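Local coordinates for outer membrane protein Omp121 (Bacteroides thetaiotaomicron, PDB 5FQ8) that probably imports nutrients across the bacterial outer membrane as a calcium-binding, TonB-dependent beta-barrel transporter, at residues G174-E178 / S258-N262; N205-L209 / Q223-N227; F926-S932 / F978-F984. All blocks are in the same frame, centred on the assembly; numbering follows the deposited sequence.

Interaction 1: residues G174-E178 / S258-N262; sequences GVGIE and SLSFN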
# COMPACT_ATOMS: atom_id res chain seq x y z
N GLY B 174 -18.63 -4.94 -52.91
CA GLY B 174 -20.05 -5.19 -52.83
C GLY B 174 -20.65 -5.12 -51.44
O GLY B 174 -21.62 -4.41 -51.23
N VAL B 175 -20.09 -5.85 -50.47
CA VAL B 175 -20.67 -5.86 -49.13
C VAL B 175 -20.03 -4.85 -48.18
O VAL B 175 -20.68 -4.43 -47.22
CB VAL B 175 -20.61 -7.26 -48.50
CG1 VAL B 175 -21.31 -8.26 -49.38
CG2 VAL B 175 -19.19 -7.66 -48.28
N GLY B 176 -18.78 -4.47 -48.41
CA GLY B 176 -18.17 -3.42 -47.62
C GLY B 176 -17.35 -3.90 -46.45
O GLY B 176 -17.32 -3.26 -45.40
N ILE B 177 -16.67 -5.03 -46.61
CA ILE B 177 -15.84 -5.62 -45.57
C ILE B 177 -14.41 -5.60 -46.05
O ILE B 177 -14.10 -6.20 -47.08
CB ILE B 177 -16.27 -7.05 -45.24
CG1 ILE B 177 -17.71 -7.10 -44.76
CG2 ILE B 177 -15.36 -7.64 -44.19
CD1 ILE B 177 -18.21 -8.51 -44.56
N GLU B 178 -13.53 -4.95 -45.30
CA GLU B 178 -12.10 -4.95 -45.55
C GLU B 178 -11.37 -5.61 -44.40
O GLU B 178 -11.53 -5.20 -43.25
CB GLU B 178 -11.59 -3.53 -45.74
CG GLU B 178 -10.11 -3.44 -45.98
CD GLU B 178 -9.64 -2.03 -46.08
OE1 GLU B 178 -10.50 -1.14 -46.22
OE2 GLU B 178 -8.42 -1.80 -46.02
N SER B 258 -7.19 -7.08 -38.46
CA SER B 258 -8.02 -5.89 -38.53
C SER B 258 -9.19 -6.12 -39.48
O SER B 258 -8.99 -6.62 -40.59
CB SER B 258 -7.22 -4.69 -38.98
OG SER B 258 -8.07 -3.59 -39.20
N LEU B 259 -10.39 -5.72 -39.06
CA LEU B 259 -11.61 -5.87 -39.84
C LEU B 259 -12.34 -4.54 -39.90
O LEU B 259 -12.20 -3.70 -39.01
CB LEU B 259 -12.50 -6.93 -39.22
CG LEU B 259 -13.26 -7.93 -40.07
CD1 LEU B 259 -12.29 -8.84 -40.73
CD2 LEU B 259 -14.17 -8.72 -39.19
N SER B 260 -13.14 -4.33 -40.94
CA SER B 260 -13.98 -3.14 -40.97
C SER B 260 -15.24 -3.41 -41.79
O SER B 260 -15.23 -4.24 -42.70
CB SER B 260 -13.22 -1.95 -41.53
OG SER B 260 -13.24 -1.95 -42.93
N PHE B 261 -16.33 -2.73 -41.44
CA PHE B 261 -17.64 -2.90 -42.07
C PHE B 261 -18.20 -1.53 -42.42
O PHE B 261 -18.22 -0.63 -41.59
CB PHE B 261 -18.62 -3.63 -41.16
CG PHE B 261 -18.24 -5.04 -40.84
CD1 PHE B 261 -17.37 -5.30 -39.80
CD2 PHE B 261 -18.77 -6.10 -41.54
CE1 PHE B 261 -17.02 -6.59 -39.48
CE2 PHE B 261 -18.42 -7.40 -41.23
CZ PHE B 261 -17.54 -7.64 -40.18
N ASN B 262 -18.73 -1.40 -43.63
CA ASN B 262 -18.92 -0.11 -44.27
C ASN B 262 -20.18 -0.15 -45.13
O ASN B 262 -20.59 -1.20 -45.62
CB ASN B 262 -17.68 0.21 -45.11
CG ASN B 262 -17.79 1.51 -45.87
OD1 ASN B 262 -18.76 2.24 -45.78
ND2 ASN B 262 -16.75 1.81 -46.63

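Interaction 2: residues N205-L209 / Q223-N227; sequences NHTEL and QLWGN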
# COMPACT_ATOMS: atom_id res chain seq x y z
N ASN B 205 44.29 -8.50 -14.36
CA ASN B 205 44.59 -9.82 -13.84
C ASN B 205 43.39 -10.75 -14.00
O ASN B 205 42.25 -10.30 -14.12
CB ASN B 205 45.00 -9.74 -12.36
CG ASN B 205 46.14 -8.77 -12.13
OD1 ASN B 205 46.90 -8.48 -13.01
ND2 ASN B 205 46.25 -8.29 -10.92
N HIS B 206 43.65 -12.04 -14.01
CA HIS B 206 42.57 -13.01 -14.17
C HIS B 206 41.71 -13.09 -12.93
O HIS B 206 42.20 -12.98 -11.80
CB HIS B 206 43.14 -14.38 -14.50
CG HIS B 206 42.09 -15.40 -14.80
ND1 HIS B 206 41.08 -15.19 -15.70
CD2 HIS B 206 41.92 -16.66 -14.34
CE1 HIS B 206 40.33 -16.27 -15.79
NE2 HIS B 206 40.82 -17.18 -14.97
N THR B 207 40.43 -13.30 -13.14
CA THR B 207 39.48 -13.47 -12.06
C THR B 207 38.49 -14.55 -12.46
O THR B 207 38.34 -14.88 -13.63
CB THR B 207 38.76 -12.17 -11.74
OG1 THR B 207 39.72 -11.12 -11.64
CG2 THR B 207 38.03 -12.27 -10.42
N GLU B 208 37.83 -15.13 -11.46
CA GLU B 208 36.86 -16.18 -11.68
C GLU B 208 35.43 -15.68 -11.51
O GLU B 208 34.50 -16.47 -11.62
CB GLU B 208 37.14 -17.35 -10.75
CG GLU B 208 38.56 -17.84 -10.87
CD GLU B 208 38.91 -18.90 -9.86
OE1 GLU B 208 38.02 -19.35 -9.13
OE2 GLU B 208 40.10 -19.27 -9.80
N LEU B 209 35.25 -14.39 -11.29
CA LEU B 209 33.95 -13.92 -10.82
C LEU B 209 33.58 -12.51 -11.29
O LEU B 209 32.64 -11.95 -10.74
CB LEU B 209 33.92 -13.95 -9.28
CG LEU B 209 33.21 -15.05 -8.47
CD1 LEU B 209 33.91 -16.38 -8.54
CD2 LEU B 209 33.13 -14.59 -7.05
N GLN B 223 40.97 -22.19 -18.06
CA GLN B 223 40.93 -21.51 -16.78
C GLN B 223 39.60 -21.78 -16.10
O GLN B 223 38.67 -22.34 -16.68
CB GLN B 223 41.16 -20.01 -16.95
CG GLN B 223 42.40 -19.67 -17.74
CD GLN B 223 43.67 -19.79 -16.94
OE1 GLN B 223 43.66 -19.63 -15.73
NE2 GLN B 223 44.77 -20.08 -17.60
N LEU B 224 39.52 -21.40 -14.84
CA LEU B 224 38.28 -21.55 -14.11
C LEU B 224 37.39 -20.34 -14.35
O LEU B 224 37.81 -19.34 -14.94
CB LEU B 224 38.57 -21.74 -12.63
CG LEU B 224 39.40 -22.97 -12.32
CD1 LEU B 224 39.87 -22.95 -10.88
CD2 LEU B 224 38.54 -24.16 -12.57
N TRP B 225 36.15 -20.44 -13.91
CA TRP B 225 35.28 -19.28 -13.87
C TRP B 225 34.09 -19.60 -12.98
O TRP B 225 33.80 -20.75 -12.68
CB TRP B 225 34.84 -18.87 -15.28
CG TRP B 225 33.90 -19.81 -15.93
CD1 TRP B 225 34.20 -21.00 -16.50
CD2 TRP B 225 32.51 -19.63 -16.09
NE1 TRP B 225 33.07 -21.58 -16.99
CE2 TRP B 225 32.02 -20.75 -16.75
CE3 TRP B 225 31.63 -18.62 -15.71
CZ2 TRP B 225 30.68 -20.89 -17.05
CZ3 TRP B 225 30.30 -18.76 -16.02
CH2 TRP B 225 29.84 -19.89 -16.68
N GLY B 226 33.42 -18.54 -12.55
CA GLY B 226 32.18 -18.70 -11.82
C GLY B 226 32.40 -19.12 -10.39
O GLY B 226 33.52 -19.30 -9.91
N ASN B 227 31.29 -19.28 -9.69
CA ASN B 227 31.35 -19.66 -8.29
C ASN B 227 31.65 -21.14 -8.15
O ASN B 227 31.88 -21.86 -9.13
CB ASN B 227 30.04 -19.31 -7.60
CG ASN B 227 30.06 -17.94 -7.01
OD1 ASN B 227 30.98 -17.58 -6.29
ND2 ASN B 227 29.04 -17.16 -7.31

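Interaction 3: residues F926-S932 / F978-F984; sequences FQAVKVS and FNLMVKF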
# COMPACT_ATOMS: atom_id res chain seq x y z
N PHE B 926 -14.02 -11.80 -53.64
CA PHE B 926 -13.10 -10.72 -53.32
C PHE B 926 -13.23 -9.54 -54.27
O PHE B 926 -13.29 -9.71 -55.48
CB PHE B 926 -11.67 -11.23 -53.39
CG PHE B 926 -11.40 -12.39 -52.51
CD1 PHE B 926 -11.85 -12.40 -51.22
CD2 PHE B 926 -10.69 -13.46 -52.99
CE1 PHE B 926 -11.59 -13.47 -50.41
CE2 PHE B 926 -10.42 -14.53 -52.19
CZ PHE B 926 -10.88 -14.54 -50.90
N GLN B 927 -13.20 -8.34 -53.72
CA GLN B 927 -13.19 -7.14 -54.54
C GLN B 927 -11.78 -6.65 -54.86
O GLN B 927 -11.55 -6.06 -55.92
CB GLN B 927 -13.96 -6.03 -53.84
CG GLN B 927 -15.41 -6.38 -53.70
CD GLN B 927 -16.12 -6.34 -55.02
OE1 GLN B 927 -16.07 -5.33 -55.73
NE2 GLN B 927 -16.75 -7.44 -55.39
N ALA B 928 -10.84 -6.86 -53.95
CA ALA B 928 -9.44 -6.50 -54.12
C ALA B 928 -8.62 -7.42 -53.25
O ALA B 928 -9.14 -8.01 -52.31
CB ALA B 928 -9.17 -5.04 -53.75
N VAL B 929 -7.36 -7.59 -53.60
CA VAL B 929 -6.41 -8.34 -52.80
C VAL B 929 -5.05 -7.71 -52.97
O VAL B 929 -4.57 -7.58 -54.10
CB VAL B 929 -6.35 -9.83 -53.18
CG1 VAL B 929 -5.18 -10.47 -52.48
CG2 VAL B 929 -7.60 -10.54 -52.82
N LYS B 930 -4.42 -7.30 -51.87
CA LYS B 930 -3.07 -6.75 -51.91
C LYS B 930 -2.21 -7.46 -50.89
O LYS B 930 -2.43 -7.32 -49.69
CB LYS B 930 -3.06 -5.24 -51.65
CG LYS B 930 -1.65 -4.66 -51.72
CD LYS B 930 -1.58 -3.19 -51.34
CE LYS B 930 -1.92 -2.29 -52.48
NZ LYS B 930 -1.29 -0.95 -52.35
N VAL B 931 -1.26 -8.24 -51.35
CA VAL B 931 -0.21 -8.75 -50.48
C VAL B 931 0.83 -7.65 -50.33
O VAL B 931 0.99 -6.80 -51.21
CB VAL B 931 0.38 -10.05 -51.04
CG1 VAL B 931 1.52 -10.53 -50.20
CG2 VAL B 931 -0.67 -11.10 -51.08
N SER B 932 1.53 -7.64 -49.20
CA SER B 932 2.46 -6.57 -48.88
C SER B 932 3.57 -7.12 -48.01
O SER B 932 3.31 -7.77 -47.01
CB SER B 932 1.76 -5.43 -48.14
OG SER B 932 2.57 -4.28 -48.16
N PHE B 978 4.85 -9.23 -43.21
CA PHE B 978 3.91 -9.36 -44.31
C PHE B 978 2.53 -8.88 -43.88
O PHE B 978 2.20 -8.88 -42.70
CB PHE B 978 3.81 -10.81 -44.79
CG PHE B 978 5.04 -11.30 -45.46
CD1 PHE B 978 5.45 -10.77 -46.66
CD2 PHE B 978 5.80 -12.30 -44.88
CE1 PHE B 978 6.59 -11.21 -47.28
CE2 PHE B 978 6.94 -12.75 -45.49
CZ PHE B 978 7.34 -12.21 -46.70
N ASN B 979 1.72 -8.49 -44.85
CA ASN B 979 0.35 -8.05 -44.61
C ASN B 979 -0.52 -8.48 -45.77
O ASN B 979 -0.15 -8.30 -46.93
CB ASN B 979 0.25 -6.54 -44.44
CG ASN B 979 -1.17 -6.07 -44.18
OD1 ASN B 979 -1.86 -6.62 -43.33
ND2 ASN B 979 -1.61 -5.06 -44.91
N LEU B 980 -1.68 -9.04 -45.46
CA LEU B 980 -2.66 -9.44 -46.45
C LEU B 980 -3.87 -8.54 -46.33
O LEU B 980 -4.39 -8.36 -45.23
CB LEU B 980 -3.04 -10.90 -46.27
CG LEU B 980 -4.09 -11.46 -47.21
CD1 LEU B 980 -3.79 -11.01 -48.60
CD2 LEU B 980 -4.11 -12.97 -47.15
N MET B 981 -4.30 -7.96 -47.43
CA MET B 981 -5.49 -7.12 -47.47
C MET B 981 -6.51 -7.75 -48.38
O MET B 981 -6.17 -8.28 -49.43
CB MET B 981 -5.16 -5.73 -47.94
CG MET B 981 -6.29 -4.77 -47.81
SD MET B 981 -7.20 -4.53 -49.30
CE MET B 981 -7.43 -2.78 -49.26
N VAL B 982 -7.77 -7.74 -47.96
CA VAL B 982 -8.82 -8.51 -48.62
C VAL B 982 -10.10 -7.70 -48.59
O VAL B 982 -10.76 -7.63 -47.55
CB VAL B 982 -9.03 -9.87 -47.93
CG1 VAL B 982 -10.13 -10.61 -48.60
CG2 VAL B 982 -7.77 -10.69 -47.91
N LYS B 983 -10.47 -7.08 -49.69
CA LYS B 983 -11.73 -6.35 -49.74
C LYS B 983 -12.86 -7.29 -50.12
O LYS B 983 -12.71 -8.14 -50.99
CB LYS B 983 -11.66 -5.18 -50.72
CG LYS B 983 -11.59 -3.81 -50.06
CD LYS B 983 -11.85 -2.69 -51.06
CE LYS B 983 -11.85 -1.30 -50.40
NZ LYS B 983 -10.48 -0.87 -49.98
N PHE B 984 -13.99 -7.15 -49.42
CA PHE B 984 -15.20 -7.88 -49.75
C PHE B 984 -16.26 -6.87 -50.14
O PHE B 984 -17.26 -7.22 -50.74
CB PHE B 984 -15.71 -8.69 -48.56
CG PHE B 984 -14.89 -9.90 -48.23
CD1 PHE B 984 -15.12 -11.10 -48.85
CD2 PHE B 984 -13.94 -9.83 -47.24
CE1 PHE B 984 -14.39 -12.20 -48.52
CE2 PHE B 984 -13.21 -10.93 -46.90
CZ PHE B 984 -13.43 -12.12 -47.54
OXT PHE B 984 -16.12 -5.70 -49.81

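Interaction 1: residues G174-E178 / S258-N262
The ring of Phe-261 is flanked by the CG1-CD1 branch of Ile-177, which approaches obliquely. The branch lies along the CD2-CE2 side: Ile-177 CG1 is 3.5 Å from Phe-261 CD2, and Ile-177 CD1 is 3.5 Å from Phe-261 CE2. Phe-388 of the second subunit meets the same ring, its plane turned by about 45°. The pair joins the first strand of the TonB-dependent receptor barrel, 177-188, to its antiparallel neighbour 252-264. Ile-177 and Phe-261 form a non-hydrogen-bonded pair, with CA of Ile-177 4.8 Å from CA of Phe-261, and their side chains run side by side in the same direction. Ile-177 CG1 is anti to the carbonyl carbon (chi1 -59°), which sends the longer branch along the ring. An alanine here, lacking CG1, CG2 and CD1, would probably open a gap beside the CD2-CE2 side and leave the ring held less firmly from this flank. Glu-178 and Ser-260 project from the reverse of these strands, Glu-178 CB being 3.6 Å from Ser-260 OG. The OE1 of Glu-178 forms a long, weak ion pair with Lys-983 of the last barrel strand, and its OE2 a weak hydrogen bond with Asn-180. Ser-258, pointing to that same side, hydrogen-bonds through OG to Asp-136, which falls in the plug sequence, so this side of the strands meets the plug. The carbonyl O of Gly-176 lies 3.4 Å from Phe-261 CA as a CA-H...O contact. The clearest backbone bond runs from Glu-178 N to Ser-260 O, 3.2 Å long with 151° at the hydrogen.

Interaction 2: residues N205-L209 / Q223-N227
His-206 and Gln-223 cross obliquely, with the imidazole and amide planes nearly perpendicular, 82° apart. The ring is carried to its neighbour by a side chain whose CG is anti to the backbone N (chi1 -175°), and its NE2 comes 3.5 Å from Gln-223 CB. The Gln-223 chain bends at its second torsion, which leaves OE1 3.7 Å from His-206 CD2, while its NE2 is hydrogen-bonded to Ser-221. At the edge of the imidazole, near its plane, lies the carbonyl of Leu-224, with O 3.7 Å from His-206 NE2. A different geometry holds further along: Glu-208 and Leu-224 run side by side in the same direction, and Glu-208 OE2 is 3.8 Å from Leu-224 CD1. The other carboxylate oxygen, OE1, accepts a hydrogen bond from Gln-233, which also donates to Gly-226 O and thereby links both segments to strand 232-237. These segments belong to the long excursion between barrel strands 177-188 and 252-264, which, in a TonB-dependent receptor, is expected on the extracellular side. Partner chains border it: Trp-225 NE1 is hydrogen-bonded to Ser-9 of the lipoprotein BT_2262, and His-206 packs edge-to-face on an aromatic residue of another protein's chain. Gly-226 N approaches Glu-208 O, but this weak bond is modelled too short to be relied on. Leu-209 crosses Asn-227 at roughly a right angle, its CD2 3.8 Å from Asn-227 OD1; the ND2 of that amide hydrogen-bonds to Asn-430.

Interaction 3: residues F926-S932 / F978-F984
Ser-932, Phe-926 and Lys-983 lose the most surface here, and each meets the opposing segment in its own way. Ser-932 pairs with Asn-979: its carbonyl O receives Asn-979 N at 2.8 Å, while the return bond from Ser-932 N is weak. The edge of the Phe-978 ring also reaches this carbonyl, CD1 being 3.7 Å from Ser-932 O. Six residues earlier, Phe-926 turns its edge toward the face of Phe-984 in an offset edge-to-face pair, with centroids 5.5 Å apart and planes at 61°. Its CG is anti to the carbonyl carbon (chi1 -57°), which also brings Phe-926 CD1 within 3.6 Å of Val-982 CG1. Lys-983 is gripped mainly through its backbone. Its O accepts a nearly straight bond from Gln-927 N (2.8 Å, 165°), and its N donates to Ala-928 O at 3.1 Å. Lys-983 CB packs 3.9 Å from Ala-928 CB, whereas the rest of the side chain leads away from segment 926-932. Strands 928-932 and 978-983 run almost exactly antiparallel, their axes 4.8 Å apart, as neighbours in an outer-membrane beta-barrel wall, and the chain ends in a phenylalanine, as in many proteins of this class.

Overall arrangement
Interactions 1 and 3 are neighbours in the barrel wall, their centres 12 Å apart. Together they span four strands adjacent in the wall, 252-264, 177-188, 973-983 and 928-941, and so cross the seam where the first barrel strand meets the last; Val-175 and Ile-177 are probably hydrogen-bonded there to the backbone of the C-terminal Phe-984. Interaction 2 lies at the other end of the molecule, 63 Å from interaction 1 and 58 Å from interaction 3 between centres. Along the chain it is nested within the loop closed by interaction 1, whereas interaction 3 follows both. Barrel closure and the partner-facing loop region are thus structurally separate, although one inter-strand excursion connects them.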